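Side-chain contact in PbSGBP-B lipoprotein (PDB 6D2Y), which probably binds polysaccharide at the cell surface of Prevotella bryantii, as a magnesium-containing lipoprotein of a polysaccharide utilization locus: residues T228-T233 / C300-F305. Numbering follows the deposited sequence.
Sequences TPNSVT and CDVADF
V232 meets the short, weakly bonded helix 299-302 through one methyl: its CG2 lies 3.5 Å from the backbone O of D301. The torsion accounts for the choice of branch, since CG1 is anti to the backbone N (chi1 -178°), leaving CG2 beside that N and anti to the carbonyl carbon, on the side facing the helix. The second touch is looser, with V302 CG2 4.2 Å from N230 OD1. No hydrogen bond spans the segments and only 143 Å² is buried in total, so the join is one of van der Waals contact.

What holds N230 and V232 in place is the bonding inside the loop 228-233. N230 OD1 accepts from V232 N at 2.8 Å, an Asx turn, and from T233 N at 2.9 Å, completing an Asx motif. Both donors approach from the same face of the amide, V232 N standing 38° out of the carbonyl plane. On the other branch, N230 ND2 donates to T233 OG1 at 2.7 Å in a nearly straight bond (170°) that lies in the amide plane, and also bonds to E235 O. With both ends of the amide engaged, its rotation is fixed.

Closeness and burial do not coincide here. The solvent edge, between exposed V232 and D301, has the one close approach, and there the D301 carboxylate is paired with R298. The inner side is wider but better covered: N230 is buried, and V302, though partly exposed, gives up 46 Å² to the loop.

The pairing thus lays the loop between strands 222-224 and 246-248 against helix 299-302, within the putative xyloglucan-binding domain, with the N230 side chain about 13 Å from the bound magnesium ion. P297 touches both T233 and V302, while beyond the helix A303 and F305 pack on L223 of strand 222-224 and V456 of strand 449-458.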
loop_
_atom_site.group_PDB
_atom_site.type_symbol
_atom_site.label_atom_id
_atom_site.label_comp_id
_atom_site.label_asym_id
_atom_site.label_seq_id
_atom_site.Cartn_x
_atom_site.Cartn_y
_atom_site.Cartn_z
ATOM N N THR A 228 14.926 19.439 -4.136
ATOM C CA THR A 228 15.974 19.007 -5.057
ATOM C C THR A 228 15.614 19.385 -6.489
ATOM O O THR A 228 14.478 19.143 -6.919
ATOM C CB THR A 228 16.183 17.500 -4.964
ATOM O OG1 THR A 228 16.053 17.082 -3.598
ATOM C CG2 THR A 228 17.562 17.113 -5.481
ATOM N N PRO A 229 16.536 19.972 -7.251
ATOM C CA PRO A 229 16.231 20.299 -8.650
ATOM C C PRO A 229 16.071 19.040 -9.487
ATOM O O PRO A 229 16.842 18.086 -9.362
ATOM C CB PRO A 229 17.447 21.120 -9.096
ATOM C CG PRO A 229 18.544 20.694 -8.181
ATOM C CD PRO A 229 17.887 20.410 -6.860
ATOM N N ASN A 230 15.054 19.045 -10.345
ATOM C CA ASN A 230 14.776 17.886 -11.176
ATOM C C ASN A 230 15.921 17.640 -12.157
ATOM O O ASN A 230 16.701 18.536 -12.490
ATOM C CB ASN A 230 13.453 18.064 -11.925
ATOM C CG ASN A 230 13.607 18.857 -13.208
ATOM O OD1 ASN A 230 13.905 18.299 -14.265
ATOM N ND2 ASN A 230 13.397 20.168 -13.123
ATOM N N SER A 231 16.011 16.394 -12.621
ATOM C CA SER A 231 17.165 15.940 -13.384
ATOM C C SER A 231 17.188 16.448 -14.819
ATOM O O SER A 231 18.244 16.395 -15.458
ATOM C CB SER A 231 17.211 14.410 -13.389
ATOM O OG SER A 231 17.825 13.923 -14.570
ATOM N N VAL A 232 16.069 16.934 -15.341
ATOM C CA VAL A 232 15.965 17.289 -16.753
ATOM C C VAL A 232 16.212 18.776 -16.980
ATOM O O VAL A 232 17.078 19.152 -17.768
ATOM C CB VAL A 232 14.593 16.855 -17.314
ATOM C CG1 VAL A 232 14.502 17.168 -18.796
ATOM C CG2 VAL A 232 14.379 15.366 -17.073
ATOM N N THR A 233 15.473 19.644 -16.289
ATOM C CA THR A 233 15.590 21.082 -16.494
ATOM C C THR A 233 16.328 21.796 -15.374
ATOM O O THR A 233 16.430 23.026 -15.410
ATOM C CB THR A 233 14.200 21.706 -16.673
ATOM O OG1 THR A 233 13.433 21.539 -15.472
ATOM C CG2 THR A 233 13.468 21.050 -17.834
ATOM N N CYS A 300 6.091 13.045 -16.920
ATOM C CA CYS A 300 6.466 11.739 -17.449
ATOM C C CYS A 300 7.918 11.694 -17.910
ATOM O O CYS A 300 8.453 10.602 -18.126
ATOM C CB CYS A 300 5.544 11.353 -18.603
ATOM S SG CYS A 300 5.446 12.589 -19.914
ATOM N N ASP A 301 8.559 12.850 -18.075
ATOM C CA ASP A 301 9.986 12.905 -18.357
ATOM C C ASP A 301 10.828 13.027 -17.096
ATOM O O ASP A 301 12.034 12.760 -17.142
ATOM C CB ASP A 301 10.300 14.081 -19.288
ATOM C CG ASP A 301 9.769 13.871 -20.690
ATOM O OD1 ASP A 301 9.729 12.709 -21.147
ATOM O OD2 ASP A 301 9.391 14.871 -21.336
ATOM N N VAL A 302 10.221 13.427 -15.977
ATOM C CA VAL A 302 10.949 13.529 -14.718
ATOM C C VAL A 302 11.046 12.169 -14.037
ATOM O O VAL A 302 12.086 11.821 -13.466
ATOM C CB VAL A 302 10.284 14.580 -13.811
ATOM C CG1 VAL A 302 10.913 14.574 -12.425
ATOM C CG2 VAL A 302 10.394 15.960 -14.442
ATOM N N ALA A 303 9.974 11.381 -14.092
ATOM C CA ALA A 303 9.959 10.031 -13.552
ATOM C C ALA A 303 9.356 9.083 -14.580
ATOM O O ALA A 303 8.591 9.490 -15.458
ATOM C CB ALA A 303 9.172 9.952 -12.235
ATOM N N ASP A 304 9.710 7.805 -14.459
ATOM C CA ASP A 304 9.290 6.804 -15.432
ATOM C C ASP A 304 7.895 6.293 -15.092
ATOM O O ASP A 304 7.690 5.678 -14.041
ATOM C CB ASP A 304 10.287 5.649 -15.475
ATOM C CG ASP A 304 10.024 4.700 -16.627
ATOM O OD1 ASP A 304 10.683 4.839 -17.678
ATOM O OD2 ASP A 304 9.152 3.818 -16.481
ATOM N N PHE A 305 6.942 6.534 -15.991
ATOM C CA PHE A 305 5.565 6.097 -15.816
ATOM C C PHE A 305 5.217 4.888 -16.676
ATOM O O PHE A 305 4.040 4.524 -16.760
ATOM C CB PHE A 305 4.602 7.244 -16.129
ATOM C CG PHE A 305 4.484 8.261 -15.029
ATOM C CD1 PHE A 305 5.371 9.323 -14.948
ATOM C CD2 PHE A 305 3.478 8.164 -14.081
ATOM C CE1 PHE A 305 5.260 10.263 -13.941
ATOM C CE2 PHE A 305 3.360 9.101 -13.074
ATOM C CZ PHE A 305 4.253 10.152 -13.002
#